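Local coordinates for protein transcriptional regulator (Streptococcus pneumoniae, PDB 2GNP) that is of unknown detailed function but, as a transcriptional regulator with a Rossmann-like putative sugar-binding domain, probably responds to a sugar or sugar-phosphate effector, at residues P88-P93 with A122-E127; F63-S68 with I190-F195; N14-K19 with E23-I28; S235-V240 with N247-D252. All blocks are in the same frame, centred on the assembly; numbering follows the deposited sequence.

Interaction 1 (P88-P93 with A122-E127); sequences PLAGGP and ATIVQE
Ile124 is the one side chain of 122-127 that presses on 88-93, and what it meets is mostly backbone. The apolar part is small. CG1 extends away from the backbone N (chi1 178°), which carries CD1 over to the methyl of Ala90, with Ile124 CD1 4.0 Å from Ala90 CB. The other branch reaches further along 88-93: Ile124 CG2 sits 3.4 Å from Gly92 O. The carbonyl of Gly91 lies along the longer branch, its O 3.6 Å from Ile124 CG1. That oxygen is buried by the isoleucine and finds no hydrogen-bonding partner in the model; Cys192 SG packs closely against it.

The polar part runs through water, since no direct hydrogen bond joins the two loops. One water donates to Gly92 O at 2.7 Å and accepts from Ile124 N at 3.1 Å, so it links the same two residues that meet through CG2. A second accepts from Gly91 N at 2.9 Å and reaches Ala122 O through a weak bond.

Both segments are loops, one following strand 85-88 and the other leading into helix 129-136. Leu89 packs on strand 153-160 and Pro88 on helix 102-113, while Ile124 also touches Cys192 and pairs through its backbone with Ile211. The contact therefore ties together two loops beside the central sheet.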
loop_
_atom_site.group_PDB
_atom_site.type_symbol
_atom_site.label_atom_id
_atom_site.label_comp_id
_atom_site.label_asym_id
_atom_site.label_seq_id
_atom_site.Cartn_x
_atom_site.Cartn_y
_atom_site.Cartn_z
ATOM N N PRO A 88 10.423 2.237 -6.310
ATOM C CA PRO A 88 9.220 2.954 -5.860
ATOM C C PRO A 88 8.035 2.507 -6.692
ATOM O O PRO A 88 8.159 2.363 -7.932
ATOM C CB PRO A 88 9.556 4.446 -6.168
ATOM C CG PRO A 88 10.496 4.387 -7.448
ATOM C CD PRO A 88 11.272 2.992 -7.228
ATOM N N LEU A 89 6.905 2.287 -6.027
ATOM C CA LEU A 89 5.637 1.991 -6.710
ATOM C C LEU A 89 4.920 3.311 -7.081
ATOM O O LEU A 89 4.097 3.347 -8.023
ATOM C CB LEU A 89 4.711 1.162 -5.856
ATOM C CG LEU A 89 5.277 -0.258 -5.565
ATOM C CD1 LEU A 89 4.383 -0.802 -4.446
ATOM C CD2 LEU A 89 5.256 -1.131 -6.853
ATOM N N ALA A 90 5.196 4.341 -6.325
ATOM C CA ALA A 90 4.514 5.615 -6.429
ATOM C C ALA A 90 5.217 6.569 -5.457
ATOM O O ALA A 90 5.667 6.139 -4.371
ATOM C CB ALA A 90 3.031 5.446 -6.041
ATOM N N GLY A 91 5.263 7.837 -5.843
ATOM C CA GLY A 91 5.769 8.878 -4.949
ATOM C C GLY A 91 4.584 9.200 -4.044
ATOM O O GLY A 91 3.417 8.945 -4.382
ATOM N N GLY A 92 4.835 9.727 -2.875
ATOM C CA GLY A 92 3.664 10.070 -2.094
ATOM C C GLY A 92 3.286 11.485 -2.431
ATOM O O GLY A 92 3.833 12.077 -3.354
ATOM N N PRO A 93 2.363 12.059 -1.660
ATOM C CA PRO A 93 2.134 13.490 -1.819
ATOM C C PRO A 93 3.234 14.334 -1.145
ATOM O O PRO A 93 4.164 13.799 -0.556
ATOM C CB PRO A 93 0.768 13.704 -1.149
ATOM C CG PRO A 93 0.694 12.673 -0.144
ATOM C CD PRO A 93 1.514 11.475 -0.611
ATOM N N ALA A 122 9.995 11.873 -10.258
ATOM C CA ALA A 122 8.821 12.629 -10.783
ATOM C C ALA A 122 7.768 12.798 -9.721
ATOM O O ALA A 122 7.584 11.902 -8.879
ATOM C CB ALA A 122 8.216 11.914 -11.981
ATOM N N THR A 123 7.071 13.943 -9.791
ATOM C CA THR A 123 5.906 14.252 -8.961
ATOM C C THR A 123 4.754 13.295 -9.280
ATOM O O THR A 123 4.517 12.961 -10.456
ATOM C CB THR A 123 5.443 15.708 -9.292
ATOM O OG1 THR A 123 6.523 16.615 -8.986
ATOM C CG2 THR A 123 4.277 16.088 -8.480
ATOM N N ILE A 124 4.056 12.863 -8.238
ATOM C CA ILE A 124 3.072 11.787 -8.394
ATOM C C ILE A 124 1.920 12.154 -9.366
ATOM O O ILE A 124 1.515 11.324 -10.154
ATOM C CB ILE A 124 2.542 11.324 -6.992
ATOM C CG1 ILE A 124 1.471 10.222 -7.104
ATOM C CG2 ILE A 124 2.029 12.495 -6.198
ATOM C CD1 ILE A 124 1.962 8.938 -7.764
ATOM N N VAL A 125 1.419 13.392 -9.316
ATOM C CA VAL A 125 0.316 13.801 -10.237
ATOM C C VAL A 125 0.812 14.954 -11.140
ATOM O O VAL A 125 1.243 16.011 -10.635
ATOM C CB VAL A 125 -0.949 14.308 -9.449
ATOM C CG1 VAL A 125 -2.010 14.864 -10.438
ATOM C CG2 VAL A 125 -1.543 13.188 -8.555
ATOM N N GLN A 126 0.745 14.728 -12.460
ATOM C CA GLN A 126 1.185 15.721 -13.424
ATOM C C GLN A 126 -0.058 16.550 -13.791
ATOM O O GLN A 126 -1.209 16.107 -13.567
ATOM C CB GLN A 126 1.775 15.054 -14.670
ATOM C CG GLN A 126 2.954 14.120 -14.394
ATOM C CD GLN A 126 4.182 14.893 -13.987
ATOM O OE1 GLN A 126 4.888 14.532 -13.017
ATOM N NE2 GLN A 126 4.471 15.988 -14.725
ATOM N N GLU A 127 0.213 17.740 -14.345
ATOM C CA GLU A 127 -0.802 18.694 -14.848
ATOM C C GLU A 127 -1.756 18.128 -15.903
ATOM O O GLU A 127 -2.959 18.417 -15.894
ATOM C CB GLU A 127 -0.060 19.947 -15.365
ATOM C CG GLU A 127 0.626 20.751 -14.220
ATOM C CD GLU A 127 1.882 21.510 -14.639
ATOM O OE1 GLU A 127 1.762 22.729 -14.891
ATOM O OE2 GLU A 127 2.995 20.909 -14.709
HETATM O O HOH W 1 5.342 9.344 -8.361
HETATM O O HOH W 2 5.135 13.342 -5.386
#

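Interaction 2 (F63-S68 with I190-F195); sequences FSWGKS and ICCRFF
Trp65 and Cys192 are brought together by two torsions. The indole is held between the backbone N and the carbonyl carbon (chi1 65°), and Cys192 places SG beside its own backbone N (chi1 -61°). The pyrrole side of the indole then meets the sulfur: Cys192 SG lies 3.4 Å from Trp65 NE1 and 3.7 Å from Trp65 CD1. Measured to the centroid of the five-membered ring the distance is 4.2 Å, at 55° from the ring normal, an oblique sulfur-aromatic contact.

Ser64 works through water instead. It points toward 190-195, and a water 3.1 Å from Ser64 OG accepts from Cys191 N at 2.8 Å.

Cys191 and Cys192 form the corners of a type I' turn from Ile190 to Arg193, closed by backbone bonds in both directions between those two residues. This tight hairpin joins strands 188-190 and 193-195, while 63-68 runs from the end of strand 60-63 into helix 67-75. Cys192 N donates to Glu189 OE1.

Between these two segments, then, the chemistry comes down to one oblique sulfur-aromatic contact and one water-bridged backbone N; no direct hydrogen bond joins them.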
loop_
_atom_site.group_PDB
_atom_site.type_symbol
_atom_site.label_atom_id
_atom_site.label_comp_id
_atom_site.label_asym_id
_atom_site.label_seq_id
_atom_site.Cartn_x
_atom_site.Cartn_y
_atom_site.Cartn_z
ATOM N N PHE A 63 8.045 -0.488 -3.108
ATOM C CA PHE A 63 7.442 0.085 -1.888
ATOM C C PHE A 63 6.554 1.249 -2.290
ATOM O O PHE A 63 6.905 1.987 -3.244
ATOM C CB PHE A 63 8.521 0.668 -0.974
ATOM C CG PHE A 63 8.871 -0.255 0.164
ATOM C CD1 PHE A 63 9.460 -1.466 -0.113
ATOM C CD2 PHE A 63 8.507 0.039 1.482
ATOM C CE1 PHE A 63 9.756 -2.359 0.924
ATOM C CE2 PHE A 63 8.786 -0.866 2.546
ATOM C CZ PHE A 63 9.419 -2.049 2.246
ATOM N N SER A 64 5.463 1.451 -1.541
ATOM C CA SER A 64 4.754 2.747 -1.578
ATOM C C SER A 64 5.269 3.609 -0.389
ATOM O O SER A 64 6.461 3.591 -0.015
ATOM C CB SER A 64 3.223 2.572 -1.619
ATOM O OG SER A 64 2.581 3.762 -1.968
ATOM N N TRP A 65 4.366 4.403 0.183
ATOM C CA TRP A 65 4.759 5.510 1.031
ATOM C C TRP A 65 3.946 5.389 2.335
ATOM O O TRP A 65 3.002 4.598 2.418
ATOM C CB TRP A 65 4.477 6.862 0.287
ATOM C CG TRP A 65 2.986 7.120 0.019
ATOM C CD1 TRP A 65 2.201 6.631 -0.988
ATOM C CD2 TRP A 65 2.135 7.913 0.837
ATOM N NE1 TRP A 65 0.896 7.071 -0.836
ATOM C CE2 TRP A 65 0.840 7.872 0.278
ATOM C CE3 TRP A 65 2.347 8.662 1.987
ATOM C CZ2 TRP A 65 -0.237 8.559 0.843
ATOM C CZ3 TRP A 65 1.281 9.350 2.557
ATOM C CH2 TRP A 65 0.009 9.305 1.976
ATOM N N GLY A 66 4.337 6.140 3.358
ATOM C CA GLY A 66 3.505 6.236 4.556
ATOM C C GLY A 66 3.900 5.678 5.890
ATOM O O GLY A 66 4.922 4.974 6.048
ATOM N N LYS A 67 3.066 6.022 6.892
ATOM C CA LYS A 67 3.363 5.662 8.297
ATOM C C LYS A 67 3.447 4.185 8.584
ATOM O O LYS A 67 4.379 3.758 9.247
ATOM C CB LYS A 67 2.373 6.311 9.297
ATOM C CG LYS A 67 2.646 5.974 10.791
ATOM C CD LYS A 67 1.511 6.592 11.684
ATOM C CE LYS A 67 1.714 6.381 13.182
ATOM N NZ LYS A 67 1.529 4.973 13.637
ATOM N N SER A 68 2.459 3.394 8.134
ATOM C CA SER A 68 2.491 1.949 8.362
ATOM C C SER A 68 3.796 1.329 7.846
ATOM O O SER A 68 4.413 0.496 8.514
ATOM C CB SER A 68 1.301 1.249 7.660
ATOM O OG SER A 68 0.071 1.502 8.358
ATOM N N ILE A 190 -4.576 3.377 -3.144
ATOM C CA ILE A 190 -3.454 2.452 -2.991
ATOM C C ILE A 190 -2.491 2.798 -4.102
ATOM O O ILE A 190 -2.893 3.017 -5.244
ATOM C CB ILE A 190 -3.982 0.976 -3.020
ATOM C CG1 ILE A 190 -2.908 -0.029 -2.558
ATOM C CG2 ILE A 190 -4.601 0.570 -4.446
ATOM C CD1 ILE A 190 -3.498 -1.488 -2.341
ATOM N N CYS A 191 -1.189 2.881 -3.788
ATOM C CA CYS A 191 -0.191 3.306 -4.775
ATOM C C CYS A 191 -0.593 4.629 -5.470
ATOM O O CYS A 191 -0.306 4.812 -6.634
ATOM C CB CYS A 191 0.074 2.242 -5.820
ATOM S SG CYS A 191 0.882 0.794 -5.070
ATOM N N CYS A 192 -1.259 5.485 -4.721
ATOM C CA CYS A 192 -1.680 6.800 -5.166
ATOM C C CYS A 192 -2.748 6.781 -6.264
ATOM O O CYS A 192 -2.929 7.783 -6.969
ATOM C CB CYS A 192 -0.415 7.613 -5.577
ATOM S SG CYS A 192 0.725 7.825 -4.162
ATOM N N ARG A 193 -3.458 5.668 -6.378
ATOM C CA ARG A 193 -4.618 5.518 -7.288
ATOM C C ARG A 193 -5.867 5.390 -6.479
ATOM O O ARG A 193 -5.890 4.676 -5.472
ATOM C CB ARG A 193 -4.435 4.408 -8.290
ATOM C CG ARG A 193 -3.234 4.769 -9.217
ATOM C CD ARG A 193 -2.979 3.582 -10.133
ATOM N NE ARG A 193 -1.872 3.825 -11.067
ATOM C CZ ARG A 193 -1.941 4.653 -12.103
ATOM N NH1 ARG A 193 -3.094 5.329 -12.339
ATOM N NH2 ARG A 193 -0.875 4.843 -12.909
ATOM N N PHE A 194 -6.888 6.121 -6.922
ATOM C CA PHE A 194 -8.118 6.326 -6.157
ATOM C C PHE A 194 -9.173 5.402 -6.678
ATOM O O PHE A 194 -9.376 5.327 -7.894
ATOM C CB PHE A 194 -8.529 7.815 -6.246
ATOM C CG PHE A 194 -7.535 8.711 -5.519
ATOM C CD1 PHE A 194 -7.703 8.946 -4.164
ATOM C CD2 PHE A 194 -6.401 9.218 -6.163
ATOM C CE1 PHE A 194 -6.786 9.701 -3.467
ATOM C CE2 PHE A 194 -5.441 9.971 -5.425
ATOM C CZ PHE A 194 -5.665 10.214 -4.096
ATOM N N PHE A 195 -9.867 4.745 -5.760
ATOM C CA PHE A 195 -10.898 3.776 -6.183
ATOM C C PHE A 195 -12.208 3.954 -5.437
ATOM O O PHE A 195 -12.257 4.559 -4.354
ATOM C CB PHE A 195 -10.389 2.352 -6.015
ATOM C CG PHE A 195 -9.788 2.077 -4.650
ATOM C CD1 PHE A 195 -8.398 1.967 -4.491
ATOM C CD2 PHE A 195 -10.602 1.984 -3.526
ATOM C CE1 PHE A 195 -7.834 1.683 -3.209
ATOM C CE2 PHE A 195 -10.062 1.730 -2.267
ATOM C CZ PHE A 195 -8.653 1.601 -2.116
HETATM O O HOH W 3 -0.333 2.957 -1.115
#

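Interaction 3 (N14-K19 with E23-I28); sequences NYVKEK and ESLEII
The flat peptide joining Glu23 to Ser24 has one face turned to Lys17, whose CD lies above that plane, 3.7 Å from Glu23 O. No aromatic ring takes part. The other flat group is the Asn14 amide, one turn back on the helix, whose OD1 accepts a weak hydrogen bond from Lys17 NZ at 3.3 Å.

Lys17 carries much of the contact with its aliphatic stem. Lys17 CG is 3.8 Å from Leu25 CB, and the two side chains cross obliquely. A bend further out (chi3 -72°) turns the amine along the helix toward Asn14 instead of letting it run straight out. There Lys17 NZ donates to two waters, at 2.9 and 2.8 Å: one of these also accepts from Leu25 N and the other donates to Leu25 O. The lysine thus grips both the backbone N and O of Leu25 through water while its methylenes cover the residue's CB.

On the more buried flank Val16 meets Leu25 nearly at right angles, with Val16 CG1 3.6 Å from Leu25 CD2. Leu25 thus touches Val16 with CD2 and Lys17 with CB. Glu23 sends its carboxylate elsewhere, to Gln223.

The helix and strand segments run at 143° to each other, close to antiparallel, with axes 8.5 Å apart at their closest. This is a helix turning back through a short loop onto a strand of the parallel part of the sheet, as in alpha/beta folds of the Rossmann type: helix 5-20 lies against strand 24-28, which pairs with 248-252.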
loop_
_atom_site.group_PDB
_atom_site.type_symbol
_atom_site.label_atom_id
_atom_site.label_comp_id
_atom_site.label_asym_id
_atom_site.label_seq_id
_atom_site.Cartn_x
_atom_site.Cartn_y
_atom_site.Cartn_z
ATOM N N ASN A 14 -9.102 -17.807 8.236
ATOM C CA ASN A 14 -9.428 -18.694 7.098
ATOM C C ASN A 14 -10.756 -18.311 6.478
ATOM O O ASN A 14 -10.916 -18.358 5.250
ATOM C CB ASN A 14 -9.460 -20.171 7.536
ATOM C CG ASN A 14 -8.065 -20.706 7.841
ATOM O OD1 ASN A 14 -7.070 -20.208 7.300
ATOM N ND2 ASN A 14 -7.973 -21.697 8.737
ATOM N N TYR A 15 -11.694 -17.937 7.331
ATOM C CA TYR A 15 -12.986 -17.421 6.916
ATOM C C TYR A 15 -12.860 -16.210 5.978
ATOM O O TYR A 15 -13.476 -16.174 4.880
ATOM C CB TYR A 15 -13.845 -17.080 8.136
ATOM C CG TYR A 15 -15.151 -16.440 7.815
ATOM C CD1 TYR A 15 -15.297 -15.031 7.857
ATOM C CD2 TYR A 15 -16.281 -17.225 7.515
ATOM C CE1 TYR A 15 -16.510 -14.419 7.589
ATOM C CE2 TYR A 15 -17.502 -16.622 7.269
ATOM C CZ TYR A 15 -17.613 -15.222 7.292
ATOM O OH TYR A 15 -18.812 -14.601 7.042
ATOM N N VAL A 16 -12.019 -15.252 6.370
ATOM C CA VAL A 16 -11.878 -14.013 5.615
ATOM C C VAL A 16 -11.070 -14.335 4.342
ATOM O O VAL A 16 -11.371 -13.824 3.256
ATOM C CB VAL A 16 -11.143 -12.922 6.482
ATOM C CG1 VAL A 16 -10.695 -11.698 5.586
ATOM C CG2 VAL A 16 -11.979 -12.484 7.672
ATOM N N LYS A 17 -10.032 -15.163 4.434
ATOM C CA LYS A 17 -9.274 -15.560 3.215
ATOM C C LYS A 17 -10.182 -16.215 2.164
ATOM O O LYS A 17 -10.093 -15.901 0.983
ATOM C CB LYS A 17 -8.106 -16.454 3.516
ATOM C CG LYS A 17 -6.989 -15.703 4.168
ATOM C CD LYS A 17 -5.804 -16.592 4.330
ATOM C CE LYS A 17 -6.045 -17.595 5.393
ATOM N NZ LYS A 17 -4.798 -18.397 5.757
ATOM N N GLU A 18 -10.994 -17.179 2.586
ATOM C CA GLU A 18 -11.881 -17.856 1.629
ATOM C C GLU A 18 -12.961 -16.868 1.108
ATOM O O GLU A 18 -13.322 -16.891 -0.099
ATOM C CB GLU A 18 -12.480 -19.083 2.306
ATOM C CG GLU A 18 -13.090 -20.094 1.334
ATOM C CD GLU A 18 -14.449 -19.637 0.830
ATOM O OE1 GLU A 18 -14.774 -20.026 -0.321
ATOM O OE2 GLU A 18 -15.177 -18.883 1.571
ATOM N N LYS A 19 -13.422 -15.972 1.968
ATOM C CA LYS A 19 -14.507 -15.036 1.592
ATOM C C LYS A 19 -14.074 -14.135 0.426
ATOM O O LYS A 19 -14.849 -13.893 -0.504
ATOM C CB LYS A 19 -15.043 -14.228 2.784
ATOM C CG LYS A 19 -16.228 -13.296 2.447
ATOM C CD LYS A 19 -16.714 -12.551 3.669
ATOM C CE LYS A 19 -17.957 -11.703 3.445
ATOM N NZ LYS A 19 -19.169 -12.603 3.270
ATOM N N GLU A 23 -4.976 -14.623 -0.531
ATOM C CA GLU A 23 -3.974 -15.664 -0.311
ATOM C C GLU A 23 -3.393 -15.776 1.113
ATOM O O GLU A 23 -3.252 -16.877 1.635
ATOM C CB GLU A 23 -2.880 -15.525 -1.382
ATOM C CG GLU A 23 -1.748 -16.473 -1.239
ATOM C CD GLU A 23 -0.754 -16.407 -2.437
ATOM O OE1 GLU A 23 -1.183 -16.239 -3.624
ATOM O OE2 GLU A 23 0.462 -16.540 -2.181
ATOM N N SER A 24 -3.076 -14.642 1.722
ATOM C CA SER A 24 -2.450 -14.612 3.034
ATOM C C SER A 24 -3.017 -13.504 3.863
ATOM O O SER A 24 -3.372 -12.455 3.354
ATOM C CB SER A 24 -0.947 -14.346 2.926
ATOM O OG SER A 24 -0.319 -15.332 2.151
ATOM N N LEU A 25 -3.086 -13.749 5.163
ATOM C CA LEU A 25 -3.712 -12.805 6.112
ATOM C C LEU A 25 -3.249 -13.011 7.559
ATOM O O LEU A 25 -3.244 -14.146 8.011
ATOM C CB LEU A 25 -5.227 -13.014 6.123
ATOM C CG LEU A 25 -6.042 -12.197 7.093
ATOM C CD1 LEU A 25 -5.941 -10.702 6.894
ATOM C CD2 LEU A 25 -7.502 -12.625 6.966
ATOM N N GLU A 26 -2.802 -11.935 8.197
ATOM C CA GLU A 26 -2.555 -11.947 9.647
ATOM C C GLU A 26 -3.469 -10.939 10.273
ATOM O O GLU A 26 -3.491 -9.768 9.849
ATOM C CB GLU A 26 -1.093 -11.639 10.027
ATOM C CG GLU A 26 -0.073 -12.781 9.730
ATOM C CD GLU A 26 0.331 -12.880 8.253
ATOM O OE1 GLU A 26 0.333 -11.835 7.569
ATOM O OE2 GLU A 26 0.698 -14.000 7.809
ATOM N N ILE A 27 -4.244 -11.372 11.286
ATOM C CA ILE A 27 -5.125 -10.469 12.031
ATOM C C ILE A 27 -4.513 -10.331 13.436
ATOM O O ILE A 27 -4.463 -11.315 14.192
ATOM C CB ILE A 27 -6.606 -11.019 12.147
ATOM C CG1 ILE A 27 -7.245 -11.209 10.751
ATOM C CG2 ILE A 27 -7.433 -10.096 12.981
ATOM C CD1 ILE A 27 -8.498 -12.060 10.810
ATOM N N ILE A 28 -4.055 -9.124 13.749
ATOM C CA ILE A 28 -3.568 -8.798 15.104
ATOM C C ILE A 28 -4.725 -8.543 16.059
ATOM O O ILE A 28 -5.573 -7.700 15.791
ATOM C CB ILE A 28 -2.599 -7.569 15.098
ATOM C CG1 ILE A 28 -1.266 -7.922 14.434
ATOM C CG2 ILE A 28 -2.265 -7.080 16.539
ATOM C CD1 ILE A 28 -1.331 -8.099 13.053
HETATM O O HOH W 4 -2.501 -16.561 5.826
HETATM O O HOH W 5 -4.057 -16.979 8.062
#

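Interaction 4 (S235-V240 with N247-D252); sequences SSILSV and NHLITD
Ile237 points from its helix at strand 248-252 and meets Leu249 at about a right angle. Its CG2, which stands opposite the backbone N, touches the CD2 branch of leucine, with Ile237 CG2 3.8 Å from Leu249 CD2. In Leu249 the first torsion (chi1 175°) sets CG away from the residue's own N, and CD2 is the branch that meets the isoleucine.

The longer branch of Ile237 takes a different course. CG1 lies beside the backbone N (chi1 -66°) and delivers CD1 toward Thr251, two residues on along the same face of the strand. Here the two side chains pass at a slant, and the approach is loose, Ile237 CD1 being 4.1 Å from Thr251 OG1. The hydroxyl has its polar partner elsewhere, in Ala228 O. One isoleucine thus spans two strand residues, one with each branch, and the contact is van der Waals only, with no hydrogen bond across the segments.

Helix 234-242 is the crossover of a beta-alpha-beta unit connecting parallel strands 223-227 and 248-252. Ile237 also touches Thr255, Thr251 touches Ile256, both on helix 253-264, and Leu249 packs on Leu25 of the adjoining strand 24-28. Helix 36-54 covers His248 and Ile250.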
loop_
_atom_site.group_PDB
_atom_site.type_symbol
_atom_site.label_atom_id
_atom_site.label_comp_id
_atom_site.label_asym_id
_atom_site.label_seq_id
_atom_site.Cartn_x
_atom_site.Cartn_y
_atom_site.Cartn_z
ATOM N N SER A 235 -13.770 1.002 4.808
ATOM C CA SER A 235 -14.311 1.008 3.428
ATOM C C SER A 235 -13.193 0.765 2.394
ATOM O O SER A 235 -13.368 -0.020 1.457
ATOM C CB SER A 235 -15.027 2.315 3.120
ATOM O OG SER A 235 -16.187 2.474 3.995
ATOM N N SER A 236 -12.032 1.377 2.640
ATOM C CA SER A 236 -10.889 1.244 1.718
ATOM C C SER A 236 -10.380 -0.203 1.667
ATOM O O SER A 236 -10.116 -0.780 0.579
ATOM C CB SER A 236 -9.729 2.178 2.085
ATOM O OG SER A 236 -10.208 3.495 2.266
ATOM N N ILE A 237 -10.251 -0.818 2.835
ATOM C CA ILE A 237 -9.790 -2.195 2.890
ATOM C C ILE A 237 -10.805 -3.125 2.218
ATOM O O ILE A 237 -10.439 -4.015 1.439
ATOM C CB ILE A 237 -9.483 -2.605 4.369
ATOM C CG1 ILE A 237 -8.264 -1.779 4.918
ATOM C CG2 ILE A 237 -9.202 -4.078 4.452
ATOM C CD1 ILE A 237 -8.112 -1.914 6.409
ATOM N N LEU A 238 -12.088 -2.860 2.437
ATOM C CA LEU A 238 -13.092 -3.728 1.816
ATOM C C LEU A 238 -12.986 -3.626 0.269
ATOM O O LEU A 238 -13.079 -4.631 -0.451
ATOM C CB LEU A 238 -14.457 -3.287 2.311
ATOM C CG LEU A 238 -15.667 -4.028 1.687
ATOM C CD1 LEU A 238 -15.574 -5.559 1.890
ATOM C CD2 LEU A 238 -16.915 -3.443 2.312
ATOM N N SER A 239 -12.723 -2.423 -0.227
ATOM C CA SER A 239 -12.568 -2.193 -1.701
ATOM C C SER A 239 -11.410 -3.013 -2.248
ATOM O O SER A 239 -11.522 -3.747 -3.237
ATOM C CB SER A 239 -12.293 -0.749 -2.044
ATOM O OG SER A 239 -13.373 0.100 -1.725
ATOM N N VAL A 240 -10.284 -2.901 -1.550
ATOM C CA VAL A 240 -9.055 -3.622 -1.955
ATOM C C VAL A 240 -9.296 -5.132 -1.938
ATOM O O VAL A 240 -8.861 -5.854 -2.859
ATOM C CB VAL A 240 -7.939 -3.189 -0.959
ATOM C CG1 VAL A 240 -6.793 -4.092 -1.099
ATOM C CG2 VAL A 240 -7.563 -1.677 -1.260
ATOM N N ASN A 247 -2.723 -9.415 -2.386
ATOM C CA ASN A 247 -2.957 -10.828 -2.003
ATOM C C ASN A 247 -2.522 -11.180 -0.607
ATOM O O ASN A 247 -2.599 -12.339 -0.243
ATOM C CB ASN A 247 -2.423 -11.828 -3.047
ATOM C CG ASN A 247 -0.965 -11.693 -3.294
ATOM O OD1 ASN A 247 -0.203 -11.336 -2.393
ATOM N ND2 ASN A 247 -0.558 -11.871 -4.573
ATOM N N HIS A 248 -2.025 -10.198 0.154
ATOM C CA HIS A 248 -1.625 -10.426 1.551
ATOM C C HIS A 248 -1.923 -9.200 2.369
ATOM O O HIS A 248 -1.446 -8.089 2.051
ATOM C CB HIS A 248 -0.137 -10.722 1.590
ATOM C CG HIS A 248 0.361 -11.270 2.915
ATOM N ND1 HIS A 248 1.526 -12.012 3.002
ATOM C CD2 HIS A 248 -0.125 -11.173 4.178
ATOM C CE1 HIS A 248 1.735 -12.354 4.268
ATOM N NE2 HIS A 248 0.744 -11.870 5.003
ATOM N N LEU A 249 -2.732 -9.386 3.404
ATOM C CA LEU A 249 -3.155 -8.263 4.212
ATOM C C LEU A 249 -2.760 -8.525 5.665
ATOM O O LEU A 249 -2.824 -9.632 6.117
ATOM C CB LEU A 249 -4.695 -8.068 4.097
ATOM C CG LEU A 249 -5.324 -6.970 5.005
ATOM C CD1 LEU A 249 -4.841 -5.551 4.696
ATOM C CD2 LEU A 249 -6.883 -7.020 5.056
ATOM N N ILE A 250 -2.221 -7.492 6.315
ATOM C CA ILE A 250 -2.030 -7.470 7.764
ATOM C C ILE A 250 -2.905 -6.324 8.319
ATOM O O ILE A 250 -2.771 -5.149 7.942
ATOM C CB ILE A 250 -0.602 -7.244 8.098
ATOM C CG1 ILE A 250 0.226 -8.372 7.461
ATOM C CG2 ILE A 250 -0.455 -7.306 9.636
ATOM C CD1 ILE A 250 1.725 -8.399 7.875
ATOM N N THR A 251 -3.814 -6.681 9.226
ATOM C CA THR A 251 -4.697 -5.680 9.847
ATOM C C THR A 251 -5.016 -6.181 11.255
ATOM O O THR A 251 -4.440 -7.170 11.704
ATOM C CB THR A 251 -5.994 -5.496 9.047
ATOM O OG1 THR A 251 -6.730 -4.344 9.467
ATOM C CG2 THR A 251 -6.872 -6.754 9.161
ATOM N N ASP A 252 -5.823 -5.432 11.981
ATOM C CA ASP A 252 -6.210 -5.857 13.362
ATOM C C ASP A 252 -7.624 -6.464 13.377
ATOM O O ASP A 252 -8.373 -6.336 12.404
ATOM C CB ASP A 252 -6.000 -4.763 14.424
ATOM C CG ASP A 252 -6.880 -3.538 14.232
ATOM O OD1 ASP A 252 -7.699 -3.492 13.285
ATOM O OD2 ASP A 252 -6.763 -2.578 15.035
#

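The four contacts form two touching pairs linked through the middle. Interactions 1 and 2 are about 10 Å apart between centres and nest along the chain; Leu89 N lies 2.8 Å from Phe63 O, a probable hydrogen bond, and Ile124 CD1 is 3.5 Å from Cys192 CB. Interactions 3 and 4, also about 10 Å between centres, share neighbouring strands, with Glu26 OE1 2.6 Å from His248 NE2. Interaction 2 reaches interaction 4 through Phe195, packed on Ser239 and Val240. Interactions 1 and 3 stand about 31 Å apart, on opposite sides of the chain's centre. Segments 63-68 and 88-93 follow the C-terminal ends of strands 60-63 and 85-88, where a Rossmann-like fold might bind its ligand.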